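Local coordinates for protein N-acetylcysteine deacetylase (Bacillus subtilis, PDB 1YSJ) that probably hydrolyses N-acetylcysteine to cysteine and acetate with two divalent metal ions per subunit, in a pathway that recovers cysteine from S-(2-succino)cysteine, at residues A[65-70]-A[79-84]; A[92-97]-A[149-154]; A[125-130]-A[180-185]; A[363-368]-A[390-395]. The protein carries 1 engineered substitution. All blocks are in the same frame, centred on the assembly; numbering follows the deposited sequence.

How the contacts relate
All four contacts reach one mixed beta sheet, the core of the metal-binding part of this M20-family hydrolase. Contact 1 sits at the sheet's margin, away from the nickel ions. It adjoins contact 2, with centres about 10 Å apart, and strand 79-84 is hydrogen-bonded to strand 148-154 there, A81 O lying 2.7 Å from F151 N. Contact 2 leads to the metal through D97, whose OD1 is 2.8 Å from H127 ND1 of contact 3. Contact 3 holds the nickel ligand H182. Contact 4 lies beside it, the centres about 8 Å apart, because strand 360-366 neighbours 175-184; H182 O and M365 N are 2.8 Å apart. M365's side chain stays about 11 Å from a nickel, nearest atoms counted.

Contact 1 of 4, residues A[65-70]-A[79-84]; sequences EQIEIL and VIAEIK
L70 lies across I80 and E82, both methyls against E82 and CD2 also against I80. L70 CD2 sits 3.7 Å from I80 CG2 and also comes close to the carboxylate oxygen E82 OE1, while L70 CD1 rests 3.8 Å from E82 CB. On the other face of strand 79-84, I67 uses CG2, the branch anti to its backbone N (CG1 at chi1 -61°), to reach I83 CG1 at 3.8 Å and the methyl of A81. I69 CG1 meets V79 CG1 at 4.1 Å. Two backbone bonds hold the chains together: E82 N to E68 O at 3.0 Å, and L70 N to I80 O at 2.7 Å, the latter bent to 144° at the hydrogen. The pair forms a beta hairpin whose first strand is short and weakly bonded, with I69 facing A81 as an antiparallel non-hydrogen-bonded pair. Waters bridge the same bonded residues, one between E68 N and E82 O, another between L70 O and I80 N. The E82 carboxylate is held at both oxygens: K84 NZ forms a salt bridge with E82 OE2 at 2.8 Å, and R150 of strand 148-154 forms one with OE1. Farther out, Q66, at positive phi, is the C-prime residue of the Schellman motif that ends helix 52-64 and turns the chain into this strand. I69 packs back on that helix through L62, and I67 on helix 124-139 through A135.

Contact 2 of 4, residues A[92-97]-A[149-154]; sequences IAIRAD and VRFIFQ
R95 and Q154 leave the same face of two parallel strands and cross obliquely. Followed outward, CB and CG of R95 pass the carbonyl of I152, the CG also lying 4.2 Å from I152 CG2. A bend at chi2 (-86°) then turns the chain along the sheet; CD already comes near Q154 OE1, and beyond it the guanidinium takes that oxygen at its edge: R95 NE donates to Q154 OE1 at 3.0 Å and R95 NH2 at 3.2 Å. Both nitrogens reach it from the same face of the amide, NE standing 59° out of its plane, although the oxygen itself lies in the guanidinium plane. Y354 OH adds a further hydrogen bond to OE1, and R95 NH2 forms salt bridges with E349 and D350. A leucine in place of R95 would probably leave Q154 OE1 short of two donors and these two carboxylates without a buried positive partner. CG of D97 hangs over one face of the guanidinium, and D97 OD2 makes a long charge contact with R95 NH1, no N-H aimed at it; the main partner of D97 is H127. The strands are the two ends of a beta-alpha-beta crossover through helix 124-139, and their backbones bond in a regular parallel ladder, as at R150 N to I92 O (2.7 Å) and Q154 N to A96 O (2.8 Å). On the helix-covered face, I94 CD1 reaches V149 CG1 at 3.7 Å and lies near the F151 ring, while A96 CB lies 4.1 Å from F153 CD2. I94 is covered there by I131 and F392.

Contact 3 of 4, residues A[125-130]-A[180-185]; sequences DFHTAS and GMHNKP. With NI (nickel (II) ion), chain C.
H127 drives the edge of its ring into the face of a nickel ligand, H182. This T-shaped pair has H127 CE1 3.5 Å above the centre of the H182 ring, with the two planes at 73°. The same imidazole is engaged along its other atoms: N183 N donates to H127 NE2 at 2.9 Å, tilted 18° from the ring plane, and H127 ND1 is hydrogen-bonded to D97 OD1. M181 O lies over the centre of one face of the H127 ring. With an alanine here instead of H127, N183 N and D97 would probably lose their ring partner and the face of H182 its support. H182 is steadied on its own side by a bond from ND1 to N183 O, 3.0 Å long, almost straight at 178° and directed at a carbonyl lone pair, which fixes the ring's rotation while NE2 binds the nickel at 2.2 Å. Two waters, C122 and H124 complete that ion's shell; C122 also binds the second nickel, giving the dinuclear centre of the M20 peptidase family. Helix 124-139 packs here on strand 175-184 of the central sheet, with H182 near the C-terminal end of the strand. Farther from the metal, the selenomethionine M181 makes a Met-aromatic contact, its SE 3.9 Å from F126 CE2, and carries its CE to 3.8 Å from S130 CB. S130 OG sits above the F126 ring toward its rim and donates to F126 O. N183 CB touches the F126 ring at CD2, and N183 ND2 is hydrogen-bonded to C122 O.

Contact 4 of 4, residues A[363-368]-A[390-395]; sequences VWMGTN and QYFAEL
V363 and M365 push their methyls against the rings of Y391 and F392, which stand out from the helix as two neighbouring ridges. V363 comes at F392 head-on from the strand side: its CG2 lies 3.8 Å from F392 CZ and 4.1 Å from Y391 CE2, so one methyl touches both rings. The methyl of the selenomethionine M365 does the same nearer the ring bases, its CE 3.9 Å from F392 CE1 and 4.0 Å from Y391 CD2. The chain of M365 leaves its CA off to one side; the folds at chi2 (58°) and chi3 (55°) curl CE round into the hollow between the rings. The hollow has its shape because Y391 turns an edge to F392, Y391 CD2 riding 3.7 Å above the F392 face and off toward its rim. All of this is apolar, with no hydrogen bond across, and the side chains span the gap alone: the segment axes come no closer than 12.0 Å and run 144° apart. It is the packing of the C-terminal helix 384-402 on strand 360-366, an alpha/beta layer in which the helix lies over the mixed sheet. Neighbouring strands add to the bed: M181 touches both M365 and F392, and I192 touches V363, M365 and Y391. F392 is also flanked by I131 and T134 of helix 124-139, and the hydroxyl of Y391 reaches past V363 to a hydrogen bond with A328 O.

Contact 1 of 4, residues A[65-70]-A[79-84]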
# COMPACT_ATOMS: atom_id res chain seq x y z
N GLU A 65 4.34 -31.45 -45.00
CA GLU A 65 5.21 -31.07 -46.11
C GLU A 65 6.62 -31.62 -45.96
O GLU A 65 7.55 -31.14 -46.61
CB GLU A 65 5.21 -29.54 -46.29
CG GLU A 65 3.85 -28.96 -46.73
CD GLU A 65 3.23 -29.70 -47.91
OE1 GLU A 65 3.89 -29.83 -48.96
OE2 GLU A 65 2.07 -30.16 -47.78
N GLN A 66 6.76 -32.64 -45.12
CA GLN A 66 8.02 -33.37 -44.90
C GLN A 66 9.18 -32.48 -44.45
O GLN A 66 10.33 -32.67 -44.86
CB GLN A 66 8.40 -34.20 -46.14
CG GLN A 66 7.67 -35.54 -46.25
CD GLN A 66 6.19 -35.39 -46.57
OE1 GLN A 66 5.34 -36.02 -45.93
NE2 GLN A 66 5.87 -34.55 -47.55
N ILE A 67 8.86 -31.51 -43.60
CA ILE A 67 9.87 -30.68 -42.98
C ILE A 67 10.31 -31.37 -41.69
O ILE A 67 9.47 -31.68 -40.85
CB ILE A 67 9.33 -29.25 -42.71
CG1 ILE A 67 8.93 -28.58 -44.03
CG2 ILE A 67 10.36 -28.42 -41.93
CD1 ILE A 67 8.01 -27.37 -43.88
N GLU A 68 11.61 -31.62 -41.57
CA GLU A 68 12.17 -32.30 -40.40
C GLU A 68 11.89 -31.52 -39.11
O GLU A 68 12.12 -30.32 -39.03
CB GLU A 68 13.68 -32.56 -40.56
CG GLU A 68 14.40 -32.87 -39.24
CD GLU A 68 15.69 -33.66 -39.40
OE1 GLU A 68 16.38 -33.52 -40.43
OE2 GLU A 68 16.04 -34.41 -38.46
N ILE A 69 11.40 -32.24 -38.12
CA ILE A 69 11.20 -31.68 -36.79
C ILE A 69 12.27 -32.22 -35.85
O ILE A 69 12.47 -33.43 -35.74
CB ILE A 69 9.76 -31.90 -36.29
CG1 ILE A 69 8.85 -30.81 -36.86
CG2 ILE A 69 9.69 -31.88 -34.75
CD1 ILE A 69 7.51 -31.29 -37.28
N LEU A 70 12.97 -31.30 -35.19
CA LEU A 70 14.02 -31.65 -34.24
C LEU A 70 13.44 -32.17 -32.93
O LEU A 70 12.42 -31.67 -32.44
CB LEU A 70 14.95 -30.45 -33.99
CG LEU A 70 16.20 -30.32 -34.87
CD1 LEU A 70 16.07 -30.97 -36.26
CD2 LEU A 70 16.63 -28.86 -35.00
N VAL A 79 7.98 -25.95 -30.89
CA VAL A 79 8.41 -26.83 -31.96
C VAL A 79 9.68 -26.28 -32.58
O VAL A 79 9.78 -25.09 -32.86
CB VAL A 79 7.30 -26.98 -33.06
CG1 VAL A 79 7.74 -27.95 -34.16
CG2 VAL A 79 5.99 -27.44 -32.45
N ILE A 80 10.66 -27.17 -32.76
CA ILE A 80 11.90 -26.82 -33.44
C ILE A 80 11.97 -27.64 -34.72
O ILE A 80 11.92 -28.87 -34.69
CB ILE A 80 13.16 -27.08 -32.57
CG1 ILE A 80 12.96 -26.58 -31.12
CG2 ILE A 80 14.41 -26.48 -33.23
CD1 ILE A 80 12.71 -25.06 -30.96
N ALA A 81 12.07 -26.95 -35.85
CA ALA A 81 12.15 -27.59 -37.15
C ALA A 81 13.42 -27.12 -37.86
O ALA A 81 14.05 -26.15 -37.45
CB ALA A 81 10.90 -27.27 -37.98
N GLU A 82 13.79 -27.82 -38.93
CA GLU A 82 15.04 -27.55 -39.63
C GLU A 82 14.92 -27.86 -41.12
O GLU A 82 14.40 -28.91 -41.50
CB GLU A 82 16.18 -28.35 -38.99
CG GLU A 82 17.57 -28.09 -39.55
CD GLU A 82 18.68 -28.62 -38.65
OE1 GLU A 82 18.92 -28.03 -37.58
OE2 GLU A 82 19.33 -29.63 -39.03
N ILE A 83 15.40 -26.94 -41.95
CA ILE A 83 15.52 -27.16 -43.40
C ILE A 83 16.96 -26.95 -43.84
O ILE A 83 17.51 -25.86 -43.71
CB ILE A 83 14.55 -26.26 -44.21
CG1 ILE A 83 13.10 -26.68 -43.96
CG2 ILE A 83 14.86 -26.33 -45.71
CD1 ILE A 83 12.07 -25.65 -44.33
N LYS A 84 17.56 -28.02 -44.34
CA LYS A 84 18.95 -28.00 -44.79
C LYS A 84 19.02 -27.70 -46.28
O LYS A 84 18.24 -28.24 -47.07
CB LYS A 84 19.65 -29.33 -44.50
CG LYS A 84 19.45 -29.83 -43.07
CD LYS A 84 20.03 -31.23 -42.88
CE LYS A 84 21.37 -31.19 -42.17
NZ LYS A 84 21.18 -30.85 -40.73
O HOH W 1 13.52 -30.64 -43.43
O HOH W 2 16.87 -31.18 -41.46
O HOH W 3 10.58 -29.95 -31.62

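Contact 2 of 4, residues A[92-97]-A[149-154]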
# COMPACT_ATOMS: atom_id res chain seq x y z
N ILE A 92 21.25 -20.63 -39.52
CA ILE A 92 20.53 -19.45 -39.03
C ILE A 92 19.15 -19.84 -38.51
O ILE A 92 18.63 -20.91 -38.85
CB ILE A 92 20.44 -18.31 -40.08
CG1 ILE A 92 19.64 -18.75 -41.31
CG2 ILE A 92 21.84 -17.80 -40.46
CD1 ILE A 92 19.03 -17.60 -42.09
N ALA A 93 18.56 -18.98 -37.70
CA ALA A 93 17.29 -19.30 -37.07
C ALA A 93 16.22 -18.27 -37.38
O ALA A 93 16.52 -17.09 -37.55
CB ALA A 93 17.47 -19.46 -35.55
N ILE A 94 14.98 -18.73 -37.47
CA ILE A 94 13.83 -17.86 -37.64
C ILE A 94 12.80 -18.19 -36.55
O ILE A 94 12.41 -19.34 -36.37
CB ILE A 94 13.20 -17.97 -39.05
CG1 ILE A 94 14.22 -17.54 -40.12
CG2 ILE A 94 11.94 -17.11 -39.15
CD1 ILE A 94 13.77 -17.81 -41.56
N ARG A 95 12.37 -17.16 -35.83
CA ARG A 95 11.60 -17.36 -34.62
C ARG A 95 10.18 -16.83 -34.73
O ARG A 95 9.95 -15.72 -35.22
CB ARG A 95 12.34 -16.74 -33.44
CG ARG A 95 11.65 -16.84 -32.08
CD ARG A 95 10.68 -15.69 -31.86
NE ARG A 95 10.54 -15.38 -30.45
CZ ARG A 95 10.06 -14.23 -29.98
NH1 ARG A 95 9.63 -13.29 -30.81
NH2 ARG A 95 9.99 -14.04 -28.67
N ALA A 96 9.22 -17.63 -34.26
CA ALA A 96 7.84 -17.19 -34.03
C ALA A 96 7.41 -17.56 -32.60
O ALA A 96 7.85 -18.57 -32.06
CB ALA A 96 6.90 -17.83 -35.04
N ASP A 97 6.57 -16.72 -32.01
CA ASP A 97 6.00 -17.00 -30.68
C ASP A 97 4.59 -17.59 -30.80
O ASP A 97 3.83 -17.20 -31.68
CB ASP A 97 6.00 -15.74 -29.80
CG ASP A 97 5.75 -14.46 -30.58
OD1 ASP A 97 5.24 -14.51 -31.72
OD2 ASP A 97 6.08 -13.38 -30.05
N VAL A 149 18.41 -23.50 -42.19
CA VAL A 149 17.49 -22.66 -41.44
C VAL A 149 16.81 -23.49 -40.35
O VAL A 149 16.14 -24.49 -40.63
CB VAL A 149 16.42 -21.97 -42.33
CG1 VAL A 149 15.57 -21.03 -41.49
CG2 VAL A 149 17.09 -21.20 -43.47
N ARG A 150 17.01 -23.07 -39.11
CA ARG A 150 16.33 -23.66 -37.98
C ARG A 150 15.11 -22.80 -37.62
O ARG A 150 15.22 -21.59 -37.48
CB ARG A 150 17.29 -23.77 -36.80
CG ARG A 150 16.91 -24.80 -35.77
CD ARG A 150 18.07 -25.06 -34.82
NE ARG A 150 19.09 -25.89 -35.45
CZ ARG A 150 20.31 -26.10 -34.94
NH1 ARG A 150 20.67 -25.53 -33.80
NH2 ARG A 150 21.17 -26.88 -35.60
N PHE A 151 13.94 -23.44 -37.51
CA PHE A 151 12.71 -22.73 -37.15
C PHE A 151 12.37 -22.96 -35.68
O PHE A 151 12.33 -24.09 -35.20
CB PHE A 151 11.55 -23.16 -38.06
CG PHE A 151 11.77 -22.81 -39.50
CD1 PHE A 151 12.48 -23.68 -40.33
CD2 PHE A 151 11.28 -21.62 -40.02
CE1 PHE A 151 12.69 -23.36 -41.67
CE2 PHE A 151 11.48 -21.30 -41.36
CZ PHE A 151 12.19 -22.17 -42.18
N ILE A 152 12.11 -21.85 -34.99
CA ILE A 152 11.84 -21.85 -33.56
C ILE A 152 10.41 -21.37 -33.32
O ILE A 152 10.08 -20.20 -33.56
CB ILE A 152 12.86 -20.96 -32.80
CG1 ILE A 152 14.28 -21.48 -33.00
CG2 ILE A 152 12.52 -20.87 -31.31
CD1 ILE A 152 15.37 -20.51 -32.60
N PHE A 153 9.57 -22.28 -32.86
CA PHE A 153 8.22 -21.93 -32.46
C PHE A 153 8.20 -21.93 -30.94
O PHE A 153 8.09 -22.97 -30.29
CB PHE A 153 7.18 -22.88 -33.09
CG PHE A 153 7.15 -22.80 -34.60
CD1 PHE A 153 7.97 -23.64 -35.37
CD2 PHE A 153 6.33 -21.89 -35.25
CE1 PHE A 153 7.96 -23.57 -36.76
CE2 PHE A 153 6.31 -21.81 -36.65
CZ PHE A 153 7.12 -22.65 -37.40
N GLN A 154 8.32 -20.73 -30.39
CA GLN A 154 8.67 -20.53 -29.00
C GLN A 154 7.45 -20.34 -28.10
O GLN A 154 6.59 -19.50 -28.38
CB GLN A 154 9.59 -19.31 -28.88
CG GLN A 154 9.92 -18.90 -27.46
CD GLN A 154 10.26 -17.44 -27.33
OE1 GLN A 154 11.18 -16.94 -27.99
NE2 GLN A 154 9.54 -16.74 -26.45

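Contact 3 of 4, residues A[125-130]-A[180-185]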
# COMPACT_ATOMS: atom_id res chain seq x y z
N ASP A 125 -0.68 -15.95 -33.32
CA ASP A 125 -1.26 -16.87 -34.29
C ASP A 125 -0.78 -16.50 -35.70
O ASP A 125 -0.33 -17.38 -36.45
CB ASP A 125 -2.80 -16.87 -34.19
CG ASP A 125 -3.41 -15.47 -34.28
OD1 ASP A 125 -2.75 -14.48 -33.90
OD2 ASP A 125 -4.58 -15.36 -34.72
N PHE A 126 -0.85 -15.21 -36.03
CA PHE A 126 -0.28 -14.67 -37.27
C PHE A 126 1.22 -14.94 -37.44
O PHE A 126 1.64 -15.40 -38.50
CB PHE A 126 -0.58 -13.17 -37.39
CG PHE A 126 0.27 -12.46 -38.42
CD1 PHE A 126 0.00 -12.59 -39.78
CD2 PHE A 126 1.33 -11.64 -38.03
CE1 PHE A 126 0.78 -11.94 -40.73
CE2 PHE A 126 2.11 -10.98 -38.97
CZ PHE A 126 1.84 -11.13 -40.32
N HIS A 127 2.02 -14.67 -36.41
CA HIS A 127 3.46 -14.92 -36.47
C HIS A 127 3.74 -16.39 -36.79
O HIS A 127 4.56 -16.68 -37.66
CB HIS A 127 4.17 -14.55 -35.16
CG HIS A 127 4.02 -13.12 -34.77
ND1 HIS A 127 4.10 -12.69 -33.46
CD2 HIS A 127 3.78 -12.01 -35.51
CE1 HIS A 127 3.92 -11.39 -33.41
NE2 HIS A 127 3.71 -10.95 -34.64
N THR A 128 3.05 -17.28 -36.08
CA THR A 128 3.20 -18.72 -36.24
C THR A 128 2.85 -19.19 -37.65
O THR A 128 3.67 -19.83 -38.31
CB THR A 128 2.36 -19.50 -35.18
OG1 THR A 128 2.88 -19.21 -33.87
CG2 THR A 128 2.40 -21.00 -35.43
N ALA A 129 1.65 -18.85 -38.12
CA ALA A 129 1.21 -19.23 -39.47
C ALA A 129 2.14 -18.70 -40.57
O ALA A 129 2.44 -19.43 -41.52
CB ALA A 129 -0.22 -18.79 -39.71
N SER A 130 2.60 -17.46 -40.43
CA SER A 130 3.56 -16.84 -41.36
C SER A 130 4.85 -17.62 -41.47
O SER A 130 5.30 -17.92 -42.58
CB SER A 130 3.88 -15.40 -40.94
OG SER A 130 2.78 -14.54 -41.13
N GLY A 180 13.41 -12.48 -36.43
CA GLY A 180 12.06 -12.52 -35.90
C GLY A 180 11.25 -11.33 -36.34
O GLY A 180 11.77 -10.38 -36.92
N MSE A 181 9.95 -11.38 -36.07
CA MSE A 181 9.08 -10.29 -36.39
C MSE A 181 8.12 -10.04 -35.25
O MSE A 181 7.89 -10.92 -34.41
CB MSE A 181 8.28 -10.58 -37.67
CG MSE A 181 6.86 -11.07 -37.42
SE MSE A 181 5.98 -11.73 -39.01
CE MSE A 181 6.44 -13.56 -38.84
N HIS A 182 7.57 -8.83 -35.22
CA HIS A 182 6.32 -8.62 -34.53
C HIS A 182 5.39 -7.82 -35.43
O HIS A 182 5.81 -6.84 -36.06
CB HIS A 182 6.51 -7.92 -33.19
CG HIS A 182 5.44 -8.24 -32.20
ND1 HIS A 182 4.15 -7.76 -32.32
CD2 HIS A 182 5.45 -9.02 -31.10
CE1 HIS A 182 3.42 -8.23 -31.32
NE2 HIS A 182 4.18 -8.99 -30.57
N ASN A 183 4.14 -8.25 -35.49
CA ASN A 183 3.11 -7.51 -36.21
C ASN A 183 3.02 -6.09 -35.66
O ASN A 183 3.19 -5.87 -34.46
CB ASN A 183 1.75 -8.23 -36.12
CG ASN A 183 1.14 -8.15 -34.73
OD1 ASN A 183 0.47 -7.18 -34.39
ND2 ASN A 183 1.38 -9.18 -33.93
N LYS A 184 2.79 -5.14 -36.55
CA LYS A 184 2.68 -3.74 -36.16
C LYS A 184 1.40 -3.18 -36.77
O LYS A 184 1.37 -2.85 -37.96
CB LYS A 184 3.92 -2.96 -36.62
CG LYS A 184 4.22 -1.69 -35.83
CD LYS A 184 4.78 -2.02 -34.45
CE LYS A 184 5.39 -0.80 -33.77
NZ LYS A 184 4.37 0.13 -33.26
N PRO A 185 0.33 -3.09 -35.96
CA PRO A 185 -1.00 -2.68 -36.43
C PRO A 185 -1.07 -1.31 -37.10
O PRO A 185 -1.93 -1.09 -37.95
CB PRO A 185 -1.86 -2.70 -35.15
CG PRO A 185 -0.88 -2.71 -34.01
CD PRO A 185 0.33 -3.41 -34.52
NI NI C . 3.56 -10.36 -28.96
O HOH W 4 4.24 -9.69 -27.33
O HOH W 5 5.66 -11.24 -29.05

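Contact 4 of 4, residues A[363-368]-A[390-395]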
# COMPACT_ATOMS: atom_id res chain seq x y z
N VAL A 363 12.15 -7.37 -36.91
CA VAL A 363 11.45 -6.36 -37.72
C VAL A 363 9.97 -6.19 -37.35
O VAL A 363 9.34 -7.11 -36.81
CB VAL A 363 11.57 -6.65 -39.24
CG1 VAL A 363 13.01 -6.58 -39.69
CG2 VAL A 363 10.95 -8.01 -39.60
N TRP A 364 9.42 -5.02 -37.67
CA TRP A 364 7.98 -4.80 -37.61
C TRP A 364 7.34 -5.32 -38.89
O TRP A 364 7.81 -5.03 -39.99
CB TRP A 364 7.63 -3.31 -37.47
CG TRP A 364 8.10 -2.59 -36.22
CD1 TRP A 364 8.55 -1.30 -36.15
CD2 TRP A 364 8.14 -3.10 -34.87
NE1 TRP A 364 8.88 -0.97 -34.86
CE2 TRP A 364 8.63 -2.05 -34.05
CE3 TRP A 364 7.80 -4.32 -34.28
CZ2 TRP A 364 8.80 -2.20 -32.67
CZ3 TRP A 364 7.98 -4.47 -32.90
CH2 TRP A 364 8.47 -3.41 -32.12
N MSE A 365 6.27 -6.10 -38.75
CA MSE A 365 5.48 -6.53 -39.89
C MSE A 365 4.17 -5.74 -39.93
O MSE A 365 3.32 -5.90 -39.05
CB MSE A 365 5.21 -8.04 -39.81
CG MSE A 365 4.57 -8.65 -41.06
SE MSE A 365 5.59 -8.42 -42.73
CE MSE A 365 7.34 -9.20 -42.18
N GLY A 366 4.02 -4.87 -40.92
CA GLY A 366 2.80 -4.10 -41.10
C GLY A 366 1.59 -5.01 -41.26
O GLY A 366 1.62 -5.95 -42.05
N THR A 367 0.54 -4.75 -40.49
CA THR A 367 -0.67 -5.59 -40.54
C THR A 367 -1.97 -4.80 -40.63
O THR A 367 -3.04 -5.39 -40.59
CB THR A 367 -0.76 -6.57 -39.34
OG1 THR A 367 -0.58 -5.85 -38.11
CG2 THR A 367 0.28 -7.68 -39.45
N ASN A 368 -1.87 -3.48 -40.76
CA ASN A 368 -3.04 -2.62 -40.91
C ASN A 368 -4.16 -2.98 -39.92
O ASN A 368 -5.26 -3.36 -40.32
CB ASN A 368 -3.53 -2.66 -42.37
CG ASN A 368 -4.78 -1.81 -42.62
OD1 ASN A 368 -5.73 -2.26 -43.26
ND2 ASN A 368 -4.78 -0.57 -42.11
N GLN A 390 6.77 -14.77 -47.32
CA GLN A 390 7.68 -14.49 -48.43
C GLN A 390 8.91 -13.71 -47.99
O GLN A 390 10.03 -13.99 -48.45
CB GLN A 390 6.95 -13.72 -49.54
CG GLN A 390 5.80 -14.46 -50.21
CD GLN A 390 5.25 -13.72 -51.43
OE1 GLN A 390 4.66 -14.33 -52.32
NE2 GLN A 390 5.45 -12.41 -51.47
N TYR A 391 8.71 -12.72 -47.12
CA TYR A 391 9.80 -11.88 -46.64
C TYR A 391 10.92 -12.67 -45.95
O TYR A 391 12.09 -12.49 -46.27
CB TYR A 391 9.28 -10.80 -45.68
CG TYR A 391 10.37 -9.89 -45.16
CD1 TYR A 391 10.90 -8.87 -45.97
CD2 TYR A 391 10.88 -10.05 -43.87
CE1 TYR A 391 11.91 -8.04 -45.50
CE2 TYR A 391 11.89 -9.22 -43.39
CZ TYR A 391 12.40 -8.21 -44.21
OH TYR A 391 13.39 -7.38 -43.75
N PHE A 392 10.53 -13.53 -45.02
CA PHE A 392 11.50 -14.31 -44.25
C PHE A 392 12.12 -15.44 -45.05
O PHE A 392 13.24 -15.86 -44.77
CB PHE A 392 10.86 -14.82 -42.95
CG PHE A 392 10.80 -13.78 -41.87
CD1 PHE A 392 9.69 -12.95 -41.74
CD2 PHE A 392 11.87 -13.62 -40.99
CE1 PHE A 392 9.64 -11.98 -40.75
CE2 PHE A 392 11.83 -12.64 -39.99
CZ PHE A 392 10.72 -11.83 -39.87
N ALA A 393 11.40 -15.92 -46.06
CA ALA A 393 11.96 -16.89 -47.01
C ALA A 393 13.06 -16.24 -47.85
O ALA A 393 14.11 -16.85 -48.07
CB ALA A 393 10.86 -17.47 -47.89
N GLU A 394 12.82 -15.01 -48.30
CA GLU A 394 13.80 -14.31 -49.12
C GLU A 394 14.97 -13.81 -48.28
O GLU A 394 16.12 -13.86 -48.72
CB GLU A 394 13.15 -13.17 -49.90
CG GLU A 394 13.93 -12.74 -51.14
CD GLU A 394 14.04 -13.85 -52.19
OE1 GLU A 394 13.07 -14.63 -52.36
OE2 GLU A 394 15.09 -13.93 -52.86
N LEU A 395 14.67 -13.35 -47.07
CA LEU A 395 15.69 -12.93 -46.11
C LEU A 395 16.65 -14.07 -45.77
O LEU A 395 17.87 -13.88 -45.77
CB LEU A 395 15.04 -12.38 -44.83
CG LEU A 395 15.96 -11.85 -43.72
CD1 LEU A 395 16.73 -10.61 -44.17
CD2 LEU A 395 15.15 -11.56 -42.47